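Local coordinates for protein lactate dehydrogenase (Eimeria maxima, PDB 6CT6) that probably interconverts pyruvate and lactate with NAD(H) as hydride carrier, and is held here with NADH and the pyruvate analogue oxamate, at residues 29-34 with 250-255; 78-83 with 256-261; 125-130 with 150-155; 262-267 with 285-290. All blocks are in the same frame, centred on the assembly; numbering follows the deposited sequence.

Contact 1: residues 29-34 with 250-255; sequences SLKELG and AILMAE
Helix 19-31 of the NAD-binding Rossmann domain ends beside helix 244-259 of the C-terminal domain, and the two segments meet there through Lys31, Leu33, Ile251 and Glu255. The backbones keep their distance: the nearest CA atoms, those of Leu33 and Glu255, stand 7.4 Å apart, so the interface is made by side chains. Helix 19-31 stops in a Schellman motif, with Glu32 at positive phi (51°), and the turn lets Leu33 point toward the second helix. Its two methyls divide the work. CD1 of Leu33 rests on CG of Glu255 at 4.0 Å, while CD2 of Leu33 meets CG2 of Ile251 at 4.2 Å, the two side chains lying alongside with opposed directions. Lys31 reaches out along a chain kinked near its end and lies roughly perpendicular to Glu255. Its CE lies 3.4 Å from OE2 of Glu255, closer than the charged nitrogen, since NZ of Lys31 is 3.6 Å from the same oxygen, a long salt bridge. With CG anti to the backbone nitrogen (chi1 -178°), Glu255 sends its extended chain toward Lys31. Ile251 also packs on Met24, Leu27 and Cys28, earlier in helix 19-31. The contact is thus shared between buried Leu33-Ile251 packing and the aliphatic parts of Lys31 and Glu255, and the long ion pair at the exposed margin probably adds a modest electrostatic attraction.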
loop_
_atom_site.group_PDB
_atom_site.type_symbol
_atom_site.label_atom_id
_atom_site.label_comp_id
_atom_site.label_asym_id
_atom_site.label_seq_id
_atom_site.Cartn_x
_atom_site.Cartn_y
_atom_site.Cartn_z
ATOM N N SER B 29 5.786 7.144 4.243
ATOM C CA SER B 29 4.897 7.795 5.200
ATOM C C SER B 29 4.818 7.004 6.500
ATOM O O SER B 29 4.994 7.557 7.592
ATOM C CB SER B 29 3.508 7.956 4.578
ATOM O OG SER B 29 2.578 8.495 5.500
ATOM N N LEU B 30 4.567 5.697 6.398
ATOM C CA LEU B 30 4.379 4.868 7.585
ATOM C C LEU B 30 5.666 4.737 8.393
ATOM O O LEU B 30 5.627 4.722 9.630
ATOM C CB LEU B 30 3.868 3.483 7.173
ATOM C CG LEU B 30 2.481 3.395 6.532
ATOM C CD1 LEU B 30 2.264 2.009 5.940
ATOM C CD2 LEU B 30 1.383 3.716 7.535
ATOM N N LYS B 31 6.811 4.629 7.720
ATOM C CA LYS B 31 8.086 4.416 8.392
ATOM C C LYS B 31 8.786 5.710 8.788
ATOM O O LYS B 31 9.816 5.652 9.469
ATOM C CB LYS B 31 9.029 3.597 7.498
ATOM C CG LYS B 31 8.575 2.166 7.233
ATOM C CD LYS B 31 9.464 1.469 6.201
ATOM C CE LYS B 31 10.800 1.023 6.786
ATOM N NZ LYS B 31 10.654 -0.103 7.748
ATOM N N GLU B 32 8.253 6.868 8.398
ATOM C CA GLU B 32 8.938 8.147 8.587
ATOM C C GLU B 32 10.358 8.077 8.043
ATOM O O GLU B 32 11.313 8.548 8.667
ATOM C CB GLU B 32 8.952 8.562 10.057
ATOM C CG GLU B 32 7.587 8.715 10.682
ATOM C CD GLU B 32 7.669 9.099 12.144
ATOM O OE1 GLU B 32 8.413 10.049 12.469
ATOM O OE2 GLU B 32 7.004 8.440 12.972
ATOM N N LEU B 33 10.502 7.468 6.868
ATOM C CA LEU B 33 11.831 7.261 6.312
ATOM C C LEU B 33 12.407 8.544 5.733
ATOM O O LEU B 33 13.624 8.755 5.788
ATOM C CB LEU B 33 11.783 6.167 5.246
ATOM C CG LEU B 33 13.129 5.755 4.658
ATOM C CD1 LEU B 33 14.086 5.288 5.751
ATOM C CD2 LEU B 33 12.921 4.664 3.631
ATOM N N GLY B 34 11.555 9.403 5.194
ATOM C CA GLY B 34 11.989 10.659 4.619
ATOM C C GLY B 34 10.869 11.251 3.797
ATOM O O GLY B 34 9.830 10.625 3.572
ATOM N N ALA B 250 12.355 -3.010 -2.347
ATOM C CA ALA B 250 13.127 -1.847 -2.772
ATOM C C ALA B 250 13.334 -0.870 -1.623
ATOM O O ALA B 250 14.421 -0.295 -1.475
ATOM C CB ALA B 250 12.427 -1.149 -3.936
ATOM N N ILE B 251 12.304 -0.667 -0.800
ATOM C CA ILE B 251 12.395 0.326 0.266
ATOM C C ILE B 251 13.384 -0.123 1.338
ATOM O O ILE B 251 14.114 0.696 1.908
ATOM C CB ILE B 251 10.997 0.607 0.846
ATOM C CG1 ILE B 251 10.214 1.554 -0.081
ATOM C CG2 ILE B 251 11.077 1.192 2.255
ATOM C CD1 ILE B 251 10.736 2.992 -0.120
ATOM N N LEU B 252 13.433 -1.423 1.630
ATOM C CA LEU B 252 14.406 -1.909 2.604
ATOM C C LEU B 252 15.829 -1.691 2.108
ATOM O O LEU B 252 16.721 -1.358 2.897
ATOM C CB LEU B 252 14.161 -3.389 2.919
ATOM C CG LEU B 252 12.876 -3.717 3.688
ATOM C CD1 LEU B 252 12.802 -5.201 4.026
ATOM C CD2 LEU B 252 12.758 -2.876 4.959
ATOM N N MET B 253 16.057 -1.855 0.802
ATOM C CA MET B 253 17.374 -1.565 0.240
ATOM C C MET B 253 17.714 -0.089 0.405
ATOM O O MET B 253 18.824 0.263 0.822
ATOM C CB MET B 253 17.414 -1.964 -1.235
ATOM C CG MET B 253 17.251 -3.459 -1.483
ATOM S SD MET B 253 16.869 -3.859 -3.210
ATOM C CE MET B 253 18.335 -3.247 -4.039
ATOM N N ALA B 254 16.758 0.791 0.095
ATOM C CA ALA B 254 16.979 2.225 0.258
ATOM C C ALA B 254 17.237 2.577 1.716
ATOM O O ALA B 254 18.061 3.449 2.017
ATOM C CB ALA B 254 15.774 2.999 -0.269
ATOM N N GLU B 255 16.526 1.921 2.635
ATOM C CA GLU B 255 16.725 2.183 4.056
ATOM C C GLU B 255 18.126 1.781 4.491
ATOM O O GLU B 255 18.756 2.466 5.304
ATOM C CB GLU B 255 15.673 1.432 4.871
ATOM C CG GLU B 255 15.744 1.670 6.365
ATOM C CD GLU B 255 14.763 0.809 7.131
ATOM O OE1 GLU B 255 14.760 -0.423 6.918
ATOM O OE2 GLU B 255 13.989 1.362 7.936
#

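Contact 2: residues 78-83 with 256-261; sequences ADVVII and SYLKDK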
loop_
_atom_site.group_PDB
_atom_site.type_symbol
_atom_site.label_atom_id
_atom_site.label_comp_id
_atom_site.label_asym_id
_atom_site.label_seq_id
_atom_site.Cartn_x
_atom_site.Cartn_y
_atom_site.Cartn_z
ATOM N N ALA B 78 17.755 14.884 -4.476
ATOM C CA ALA B 78 17.351 13.556 -4.041
ATOM C C ALA B 78 18.548 12.795 -3.486
ATOM O O ALA B 78 19.641 12.813 -4.061
ATOM C CB ALA B 78 16.732 12.775 -5.199
ATOM N N ASP B 79 18.336 12.126 -2.355
ATOM C CA ASP B 79 19.349 11.232 -1.808
ATOM C C ASP B 79 19.231 9.823 -2.372
ATOM O O ASP B 79 20.245 9.133 -2.518
ATOM C CB ASP B 79 19.244 11.184 -0.280
ATOM C CG ASP B 79 19.459 12.541 0.363
ATOM O OD1 ASP B 79 20.530 13.143 0.141
ATOM O OD2 ASP B 79 18.550 13.014 1.081
ATOM N N VAL B 80 18.017 9.385 -2.688
ATOM C CA VAL B 80 17.776 8.075 -3.281
ATOM C C VAL B 80 16.755 8.240 -4.399
ATOM O O VAL B 80 15.810 9.025 -4.280
ATOM C CB VAL B 80 17.281 7.057 -2.230
ATOM C CG1 VAL B 80 16.935 5.724 -2.883
ATOM C CG2 VAL B 80 18.327 6.856 -1.143
ATOM N N VAL B 81 16.950 7.498 -5.488
ATOM C CA VAL B 81 16.008 7.447 -6.602
ATOM C C VAL B 81 15.632 5.986 -6.815
ATOM O O VAL B 81 16.516 5.134 -6.977
ATOM C CB VAL B 81 16.599 8.052 -7.889
ATOM C CG1 VAL B 81 15.588 7.984 -9.031
ATOM C CG2 VAL B 81 17.042 9.497 -7.667
ATOM N N ILE B 82 14.333 5.695 -6.808
ATOM C CA ILE B 82 13.822 4.354 -7.086
ATOM C C ILE B 82 12.957 4.438 -8.339
ATOM O O ILE B 82 11.973 5.187 -8.372
ATOM C CB ILE B 82 13.030 3.773 -5.903
ATOM C CG1 ILE B 82 13.804 3.951 -4.589
ATOM C CG2 ILE B 82 12.768 2.294 -6.142
ATOM C CD1 ILE B 82 13.053 3.477 -3.346
ATOM N N ILE B 83 13.312 3.657 -9.360
ATOM C CA ILE B 83 12.754 3.791 -10.705
ATOM C C ILE B 83 11.769 2.658 -10.957
ATOM O O ILE B 83 12.142 1.478 -10.921
ATOM C CB ILE B 83 13.851 3.784 -11.780
ATOM C CG1 ILE B 83 14.821 4.947 -11.582
ATOM C CG2 ILE B 83 13.235 3.863 -13.182
ATOM C CD1 ILE B 83 16.137 4.771 -12.322
ATOM N N SER B 256 18.628 0.667 3.959
ATOM C CA SER B 256 19.974 0.221 4.291
ATOM C C SER B 256 21.012 1.249 3.858
ATOM O O SER B 256 21.992 1.490 4.572
ATOM C CB SER B 256 20.242 -1.139 3.641
ATOM O OG SER B 256 21.371 -1.775 4.219
ATOM N N TYR B 257 20.809 1.874 2.697
ATOM C CA TYR B 257 21.704 2.941 2.262
ATOM C C TYR B 257 21.578 4.167 3.158
ATOM O O TYR B 257 22.585 4.747 3.583
ATOM C CB TYR B 257 21.409 3.327 0.812
ATOM C CG TYR B 257 22.152 4.573 0.386
ATOM C CD1 TYR B 257 23.483 4.511 0.002
ATOM C CD2 TYR B 257 21.532 5.814 0.397
ATOM C CE1 TYR B 257 24.174 5.646 -0.371
ATOM C CE2 TYR B 257 22.215 6.956 0.024
ATOM C CZ TYR B 257 23.537 6.864 -0.358
ATOM O OH TYR B 257 24.225 7.993 -0.731
ATOM N N LEU B 258 20.341 4.583 3.448
ATOM C CA LEU B 258 20.120 5.837 4.163
ATOM C C LEU B 258 20.601 5.770 5.607
ATOM O O LEU B 258 21.034 6.786 6.160
ATOM C CB LEU B 258 18.635 6.197 4.134
ATOM C CG LEU B 258 18.060 6.662 2.793
ATOM C CD1 LEU B 258 16.542 6.759 2.878
ATOM C CD2 LEU B 258 18.666 7.996 2.396
ATOM N N LYS B 259 20.519 4.601 6.239
ATOM C CA LYS B 259 20.872 4.450 7.645
ATOM C C LYS B 259 22.155 3.651 7.842
ATOM O O LYS B 259 22.502 3.326 8.981
ATOM C CB LYS B 259 19.714 3.798 8.405
ATOM C CG LYS B 259 18.416 4.607 8.357
ATOM C CD LYS B 259 17.259 3.878 9.032
ATOM C CE LYS B 259 17.381 3.895 10.549
ATOM N NZ LYS B 259 17.175 5.256 11.119
ATOM N N ASP B 260 22.868 3.336 6.759
ATOM C CA ASP B 260 24.133 2.608 6.826
ATOM C C ASP B 260 23.974 1.311 7.614
ATOM O O ASP B 260 24.734 1.018 8.541
ATOM C CB ASP B 260 25.230 3.483 7.432
ATOM C CG ASP B 260 26.600 2.837 7.347
ATOM O OD1 ASP B 260 26.873 2.128 6.353
ATOM O OD2 ASP B 260 27.405 3.034 8.280
ATOM N N LYS B 261 22.966 0.518 7.236
ATOM C CA LYS B 261 22.687 -0.722 7.953
ATOM C C LYS B 261 23.647 -1.840 7.568
ATOM O O LYS B 261 23.900 -2.740 8.378
ATOM C CB LYS B 261 21.250 -1.173 7.693
ATOM C CG LYS B 261 20.171 -0.302 8.321
ATOM C CD LYS B 261 18.786 -0.847 7.985
ATOM C CE LYS B 261 17.893 -0.963 9.214
ATOM N NZ LYS B 261 18.433 -1.921 10.218
HETATM O O HOH W 1 22.695 10.021 -1.673
#
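This is a side-chain packing contact, bridged by one water, between the start of strand 80-83 in the Rossmann sheet and the last turns of helix 244-259, which lies against that sheet. A single methyl does most of the touching: CG2 of Val80 is 3.7 Å from CD2 of Tyr257 and equally 3.7 Å from CD2 of Leu258, so one methyl meets two consecutive residues of the helix. The Tyr257 ring meets this methyl obliquely, its side chain passing that of Val80 head to tail. Because Tyr257 has CG anti to the backbone nitrogen (chi1 171°), its ring extends toward Asp79, whose carbonyl oxygen lies 3.9 Å from CE2. Leu258 instead has CG beside the backbone nitrogen (chi1 -72°), and its CD2 also reaches CB of Asp79 at 4.2 Å. A water links the polar ends, 2.7 Å from O of Asp79, to which it donates, and 2.7 Å from OH of Tyr257. The Asp79 carboxylate instead takes the amide of Lys11, and the Tyr257 ring stacks with Phe126. Apolar packing of Val80 thus joins strand to helix end, while the water bridges the phenol oxygen and the backbone carbonyl, which make no direct bond to each other.

Contact 3: residues 125-130 with 150-155; sequences AFIINI and HMICGM. With NAI (1,4-dihydronicotinamide adenine dinucleotide), chain D.
Ile127 and Ile152 lie next to each other on neighbouring parallel strands, the two ends of the beta-alpha-beta crossover made by strand 126-129, helix 134-145 and strand 152-155 in the Rossmann fold. They cross obliquely, with CG2 of Ile127 3.8 Å from CD1 of Ile152, on the face where Ile152 packs on Val138 and Val141 of the connecting helix. The other face carries Ile128 and Cys153. Here Phe126, its CG anti to the backbone nitrogen (chi1 -175°), swings its ring across the neighbouring strand: CZ comes 4.0 Å from SG of Cys153, an oblique sulfur-aromatic contact in which SG lies 56° off the ring normal, and the carbonyl oxygen of His150 lies at the ring edge. At the upstream end the bent chain of Met151 folds back, bringing its CE 4.1 Å from CB of Phe126. Four backbone hydrogen bonds fix the register, among them Asn129 N to Cys153 O at 2.9 Å, with an N-H...O angle of 168°, and Met155 N to Asn129 O at 2.9 Å. Both strands run out at the cofactor. Ile130 and Met155 cross there with CG2 to CE at 4.1 Å, and both approach the nicotinamide end of NADH from the same side of its ring: CE of Met155 touches the carboxamide, and CG2 of Ile130 lies 3.4 Å from C2N of the dihydronicotinamide ring.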
loop_
_atom_site.group_PDB
_atom_site.type_symbol
_atom_site.label_atom_id
_atom_site.label_comp_id
_atom_site.label_asym_id
_atom_site.label_seq_id
_atom_site.Cartn_x
_atom_site.Cartn_y
_atom_site.Cartn_z
ATOM N N ALA B 125 23.053 10.709 -6.065
ATOM C CA ALA B 125 22.068 9.866 -5.407
ATOM C C ALA B 125 22.414 8.387 -5.565
ATOM O O ALA B 125 23.124 7.975 -6.487
ATOM C CB ALA B 125 20.674 10.133 -5.974
ATOM N N PHE B 126 21.902 7.587 -4.631
ATOM C CA PHE B 126 21.896 6.134 -4.752
ATOM C C PHE B 126 20.659 5.721 -5.541
ATOM O O PHE B 126 19.548 6.152 -5.219
ATOM C CB PHE B 126 21.897 5.494 -3.362
ATOM C CG PHE B 126 22.008 3.995 -3.375
ATOM C CD1 PHE B 126 23.192 3.375 -3.741
ATOM C CD2 PHE B 126 20.935 3.205 -2.993
ATOM C CE1 PHE B 126 23.296 1.995 -3.743
ATOM C CE2 PHE B 126 21.034 1.826 -2.992
ATOM C CZ PHE B 126 22.214 1.219 -3.367
ATOM N N ILE B 127 20.847 4.894 -6.570
ATOM C CA ILE B 127 19.797 4.596 -7.542
ATOM C C ILE B 127 19.438 3.118 -7.472
ATOM O O ILE B 127 20.316 2.252 -7.560
ATOM C CB ILE B 127 20.225 4.984 -8.969
ATOM C CG1 ILE B 127 20.534 6.479 -9.034
ATOM C CG2 ILE B 127 19.131 4.654 -9.980
ATOM C CD1 ILE B 127 21.986 6.765 -9.268
ATOM N N ILE B 128 18.144 2.839 -7.330
ATOM C CA ILE B 128 17.600 1.483 -7.354
ATOM C C ILE B 128 16.618 1.404 -8.517
ATOM O O ILE B 128 15.626 2.143 -8.543
ATOM C CB ILE B 128 16.889 1.123 -6.039
ATOM C CG1 ILE B 128 17.831 1.255 -4.837
ATOM C CG2 ILE B 128 16.307 -0.290 -6.123
ATOM C CD1 ILE B 128 17.094 1.318 -3.501
ATOM N N ASN B 129 16.867 0.501 -9.460
ATOM C CA ASN B 129 15.931 0.284 -10.556
ATOM C C ASN B 129 15.073 -0.943 -10.294
ATOM O O ASN B 129 15.534 -1.927 -9.708
ATOM C CB ASN B 129 16.639 0.113 -11.900
ATOM C CG ASN B 129 15.656 -0.051 -13.043
ATOM O OD1 ASN B 129 14.916 0.877 -13.368
ATOM N ND2 ASN B 129 15.622 -1.239 -13.642
ATOM N N ILE B 130 13.823 -0.878 -10.746
ATOM C CA ILE B 130 12.893 -1.995 -10.636
ATOM C C ILE B 130 12.381 -2.371 -12.025
ATOM O O ILE B 130 12.063 -3.536 -12.279
ATOM C CB ILE B 130 11.732 -1.651 -9.682
ATOM C CG1 ILE B 130 12.267 -1.335 -8.280
ATOM C CG2 ILE B 130 10.739 -2.805 -9.608
ATOM C CD1 ILE B 130 11.223 -0.764 -7.331
ATOM N N HIS B 150 29.100 1.549 -8.054
ATOM C CA HIS B 150 28.690 1.165 -6.709
ATOM C C HIS B 150 27.535 2.002 -6.173
ATOM O O HIS B 150 27.149 1.817 -5.012
ATOM C CB HIS B 150 29.876 1.260 -5.743
ATOM C CG HIS B 150 30.345 2.661 -5.495
ATOM N ND1 HIS B 150 31.210 3.319 -6.344
ATOM C CD2 HIS B 150 30.065 3.530 -4.497
ATOM C CE1 HIS B 150 31.443 4.533 -5.878
ATOM N NE2 HIS B 150 30.760 4.687 -4.759
ATOM N N MET B 151 26.972 2.909 -6.974
ATOM C CA MET B 151 25.847 3.734 -6.548
ATOM C C MET B 151 24.567 3.414 -7.312
ATOM O O MET B 151 23.634 4.225 -7.311
ATOM C CB MET B 151 26.184 5.218 -6.699
ATOM C CG MET B 151 27.232 5.723 -5.723
ATOM S SD MET B 151 26.730 5.631 -3.989
ATOM C CE MET B 151 25.628 7.037 -3.845
ATOM N N ILE B 152 24.495 2.255 -7.961
ATOM C CA ILE B 152 23.284 1.853 -8.668
ATOM C C ILE B 152 23.179 0.336 -8.639
ATOM O O ILE B 152 24.182 -0.375 -8.737
ATOM C CB ILE B 152 23.262 2.399 -10.116
ATOM C CG1 ILE B 152 21.966 1.995 -10.827
ATOM C CG2 ILE B 152 24.471 1.912 -10.903
ATOM C CD1 ILE B 152 21.680 2.817 -12.073
ATOM N N CYS B 153 21.950 -0.151 -8.488
ATOM C CA CYS B 153 21.666 -1.577 -8.504
ATOM C C CYS B 153 20.216 -1.775 -8.918
ATOM O O CYS B 153 19.449 -0.819 -9.050
ATOM C CB CYS B 153 21.923 -2.222 -7.138
ATOM S SG CYS B 153 20.839 -1.619 -5.830
ATOM N N GLY B 154 19.847 -3.030 -9.113
ATOM C CA GLY B 154 18.477 -3.397 -9.432
ATOM C C GLY B 154 17.882 -4.239 -8.320
ATOM O O GLY B 154 18.562 -5.095 -7.750
ATOM N N MET B 155 16.616 -3.978 -8.007
ATOM C CA MET B 155 15.870 -4.791 -7.055
ATOM C C MET B 155 15.271 -5.979 -7.792
ATOM O O MET B 155 14.482 -5.802 -8.728
ATOM C CB MET B 155 14.766 -3.974 -6.380
ATOM C CG MET B 155 14.049 -4.688 -5.217
ATOM S SD MET B 155 13.054 -6.136 -5.649
ATOM C CE MET B 155 11.758 -5.427 -6.666
HETATM P PA NAI D . 2.716 0.822 -13.478
HETATM O O1A NAI D . 2.297 0.875 -14.931
HETATM O O2A NAI D . 1.661 0.751 -12.399
HETATM O O5B NAI D . 3.627 2.116 -13.200
HETATM C C5B NAI D . 4.571 2.568 -14.166
HETATM C C4B NAI D . 4.515 4.086 -14.192
HETATM O O4B NAI D . 5.635 4.645 -14.883
HETATM C C3B NAI D . 3.266 4.600 -14.902
HETATM O O3B NAI D . 2.474 5.355 -13.983
HETATM C C2B NAI D . 3.789 5.471 -16.028
HETATM O O2B NAI D . 2.980 6.625 -16.262
HETATM C C1B NAI D . 5.158 5.841 -15.490
HETATM N N9A NAI D . 6.113 6.368 -16.490
HETATM C C8A NAI D . 6.203 6.116 -17.812
HETATM N N7A NAI D . 7.232 6.826 -18.352
HETATM C C5A NAI D . 7.800 7.543 -17.364
HETATM C C6A NAI D . 8.918 8.497 -17.220
HETATM N N6A NAI D . 9.673 8.850 -18.280
HETATM N N1A NAI D . 9.163 9.006 -15.991
HETATM C C2A NAI D . 8.428 8.670 -14.914
HETATM N N3A NAI D . 7.400 7.813 -14.977
HETATM C C4A NAI D . 7.052 7.234 -16.146
HETATM O O3 NAI D . 3.749 -0.408 -13.298
HETATM P PN NAI D . 4.205 -1.053 -11.886
HETATM O O1N NAI D . 3.220 -2.133 -11.508
HETATM O O2N NAI D . 4.516 0.061 -10.914
HETATM O O5D NAI D . 5.579 -1.774 -12.321
HETATM C C5D NAI D . 6.668 -0.975 -12.769
HETATM C C4D NAI D . 7.816 -1.825 -13.298
HETATM O O4D NAI D . 8.326 -2.699 -12.283
HETATM C C3D NAI D . 7.366 -2.707 -14.452
HETATM O O3D NAI D . 8.360 -2.664 -15.479
HETATM C C2D NAI D . 7.283 -4.088 -13.845
HETATM O O2D NAI D . 7.460 -5.136 -14.799
HETATM C C1D NAI D . 8.422 -4.012 -12.842
HETATM N N1N NAI D . 8.445 -5.042 -11.795
HETATM C C2N NAI D . 9.664 -5.430 -11.415
HETATM C C3N NAI D . 9.869 -6.376 -10.436
HETATM C C7N NAI D . 11.288 -6.734 -10.105
HETATM O O7N NAI D . 12.189 -6.015 -10.509
HETATM N N7N NAI D . 11.544 -7.828 -9.399
HETATM C C4N NAI D . 8.711 -7.027 -9.728
HETATM C C5N NAI D . 7.432 -6.526 -10.225
HETATM C C6N NAI D . 7.348 -5.555 -11.224
#

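Contact 4: residues 262-267 with 285-290; sequences KRLFVS and PCIIGG
Phe265 and Cys286 form a hydrogen-bonded pair at the firm centre of an antiparallel beta hairpin, strands 263-272 and 281-289 of the C-terminal domain. Phe265 N gives a bond of 3.0 Å to Cys286 O, nearly in line with the carbonyl, whereas the return bond from Cys286 N to Phe265 O, also 3.0 Å, arrives from above the carbonyl plane, 43° out of it. On the face of Phe265 and Ile288, which are both buried, the Phe265 ring, with CG beside the backbone nitrogen (chi1 -58°), stands roughly perpendicular to Ile288 and takes its CD1 at 3.7 Å from CD2. SG of Cys286 comes 3.9 Å from OG of Ser267. The opposite face is more exposed toward the start of strand 263-272, though Val266 and Pro285 on it are buried. There the exposed Leu264 lays CB 3.7 Å from CD1 of the partly exposed Ile287, while its CD2 lies beside CB of Pro285 at 4.1 Å. At the exposed end, Lys262 touches CG2 of Ile287 with its CB at 3.8 Å, and its amine is held elsewhere, in salt bridges to Asp260 and Glu294. Helix 244-259 covers Phe265 and Ile288 through Met253, Ser256 and Tyr257; Met158 of helix 157-172 packs on Arg263 and Phe265, and Val266 meets Ser161 of that helix and Met182 and Ile184 of strand 179-184.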
loop_
_atom_site.group_PDB
_atom_site.type_symbol
_atom_site.label_atom_id
_atom_site.label_comp_id
_atom_site.label_asym_id
_atom_site.label_seq_id
_atom_site.Cartn_x
_atom_site.Cartn_y
_atom_site.Cartn_z
ATOM N N LYS B 262 24.185 -1.806 6.348
ATOM C CA LYS B 262 25.056 -2.867 5.842
ATOM C C LYS B 262 24.340 -4.217 5.845
ATOM O O LYS B 262 24.933 -5.256 6.134
ATOM C CB LYS B 262 26.360 -2.940 6.642
ATOM C CG LYS B 262 27.066 -1.595 6.768
ATOM C CD LYS B 262 28.427 -1.703 7.444
ATOM C CE LYS B 262 29.003 -0.319 7.747
ATOM N NZ LYS B 262 29.184 0.518 6.522
ATOM N N ARG B 263 23.051 -4.205 5.518
ATOM C CA ARG B 263 22.329 -5.454 5.336
ATOM C C ARG B 263 22.689 -6.081 3.994
ATOM O O ARG B 263 23.139 -5.412 3.061
ATOM C CB ARG B 263 20.816 -5.243 5.411
ATOM C CG ARG B 263 20.242 -5.343 6.810
ATOM C CD ARG B 263 18.721 -5.292 6.786
ATOM N NE ARG B 263 18.134 -6.460 6.134
ATOM C CZ ARG B 263 16.831 -6.724 6.111
ATOM N NH1 ARG B 263 15.975 -5.907 6.711
ATOM N NH2 ARG B 263 16.381 -7.806 5.493
ATOM N N LEU B 264 22.470 -7.387 3.905
ATOM C CA LEU B 264 22.783 -8.157 2.711
ATOM C C LEU B 264 21.522 -8.340 1.874
ATOM O O LEU B 264 20.493 -8.796 2.383
ATOM C CB LEU B 264 23.377 -9.513 3.092
ATOM C CG LEU B 264 23.911 -10.383 1.957
ATOM C CD1 LEU B 264 25.052 -11.240 2.473
ATOM C CD2 LEU B 264 22.814 -11.257 1.369
ATOM N N PHE B 265 21.614 -7.989 0.593
ATOM C CA PHE B 265 20.520 -8.145 -0.359
ATOM C C PHE B 265 21.066 -8.769 -1.633
ATOM O O PHE B 265 22.074 -8.298 -2.169
ATOM C CB PHE B 265 19.866 -6.802 -0.717
ATOM C CG PHE B 265 19.315 -6.040 0.455
ATOM C CD1 PHE B 265 18.037 -6.291 0.927
ATOM C CD2 PHE B 265 20.060 -5.038 1.054
ATOM C CE1 PHE B 265 17.526 -5.572 1.993
ATOM C CE2 PHE B 265 19.554 -4.315 2.120
ATOM C CZ PHE B 265 18.288 -4.582 2.589
ATOM N N VAL B 266 20.402 -9.809 -2.129
ATOM C CA VAL B 266 20.650 -10.235 -3.503
ATOM C C VAL B 266 20.084 -9.151 -4.416
ATOM O O VAL B 266 18.871 -8.931 -4.450
ATOM C CB VAL B 266 20.026 -11.602 -3.806
ATOM C CG1 VAL B 266 20.337 -12.011 -5.244
ATOM C CG2 VAL B 266 20.529 -12.654 -2.829
ATOM N N SER B 267 20.961 -8.459 -5.138
ATOM C CA SER B 267 20.572 -7.341 -5.983
ATOM C C SER B 267 21.337 -7.429 -7.296
ATOM O O SER B 267 22.412 -8.032 -7.374
ATOM C CB SER B 267 20.849 -5.995 -5.296
ATOM O OG SER B 267 20.342 -5.979 -3.971
ATOM N N PRO B 285 24.554 -11.678 -4.196
ATOM C CA PRO B 285 24.546 -11.122 -2.835
ATOM C C PRO B 285 25.534 -9.972 -2.696
ATOM O O PRO B 285 26.704 -10.085 -3.067
ATOM C CB PRO B 285 24.934 -12.320 -1.958
ATOM C CG PRO B 285 25.604 -13.284 -2.879
ATOM C CD PRO B 285 24.952 -13.097 -4.210
ATOM N N CYS B 286 25.050 -8.854 -2.155
ATOM C CA CYS B 286 25.871 -7.672 -1.939
ATOM C C CYS B 286 25.475 -7.022 -0.620
ATOM O O CYS B 286 24.417 -7.309 -0.055
ATOM C CB CYS B 286 25.728 -6.663 -3.090
ATOM S SG CYS B 286 24.157 -5.785 -3.113
ATOM N N ILE B 287 26.340 -6.130 -0.135
ATOM C CA ILE B 287 26.130 -5.404 1.114
ATOM C C ILE B 287 25.866 -3.943 0.779
ATOM O O ILE B 287 26.681 -3.300 0.104
ATOM C CB ILE B 287 27.345 -5.521 2.054
ATOM C CG1 ILE B 287 27.686 -6.987 2.345
ATOM C CG2 ILE B 287 27.096 -4.740 3.351
ATOM C CD1 ILE B 287 26.604 -7.756 3.076
ATOM N N ILE B 288 24.748 -3.412 1.269
ATOM C CA ILE B 288 24.358 -2.032 1.004
ATOM C C ILE B 288 24.491 -1.236 2.295
ATOM O O ILE B 288 23.842 -1.549 3.300
ATOM C CB ILE B 288 22.929 -1.934 0.447
ATOM C CG1 ILE B 288 22.818 -2.737 -0.852
ATOM C CG2 ILE B 288 22.563 -0.468 0.211
ATOM C CD1 ILE B 288 21.432 -2.766 -1.453
ATOM N N GLY B 289 25.317 -0.194 2.252
ATOM C CA GLY B 289 25.487 0.711 3.368
ATOM C C GLY B 289 25.569 2.149 2.900
ATOM O O GLY B 289 25.218 2.453 1.754
ATOM N N GLY B 290 26.037 3.046 3.767
ATOM C CA GLY B 290 26.080 4.461 3.433
ATOM C C GLY B 290 27.005 4.815 2.287
ATOM O O GLY B 290 26.905 5.928 1.759
#

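Overall arrangement
From the N terminus, residues 29-34 open contact 1, which closes far along the chain on helix 244-259. Contact 2 opens next, at 78-83, and closes on the following residues, 256-261, at the end of that helix, so the two long loops cross. Contact 3 opens and closes within both, joining two adjacent strands of the Rossmann sheet. Contact 4 begins after both long loops have shut and forms a local hairpin. One mixed sheet runs through the set: strands 80-83, 126-129 and 152-155 are parallel neighbours, then 263-272 lies antiparallel to 152-155 and 281-289 to 263-272. Helix 244-259 packs against it, Met253 touching contacts 3 and 4, and ties the cofactor domain to the C-terminal domain.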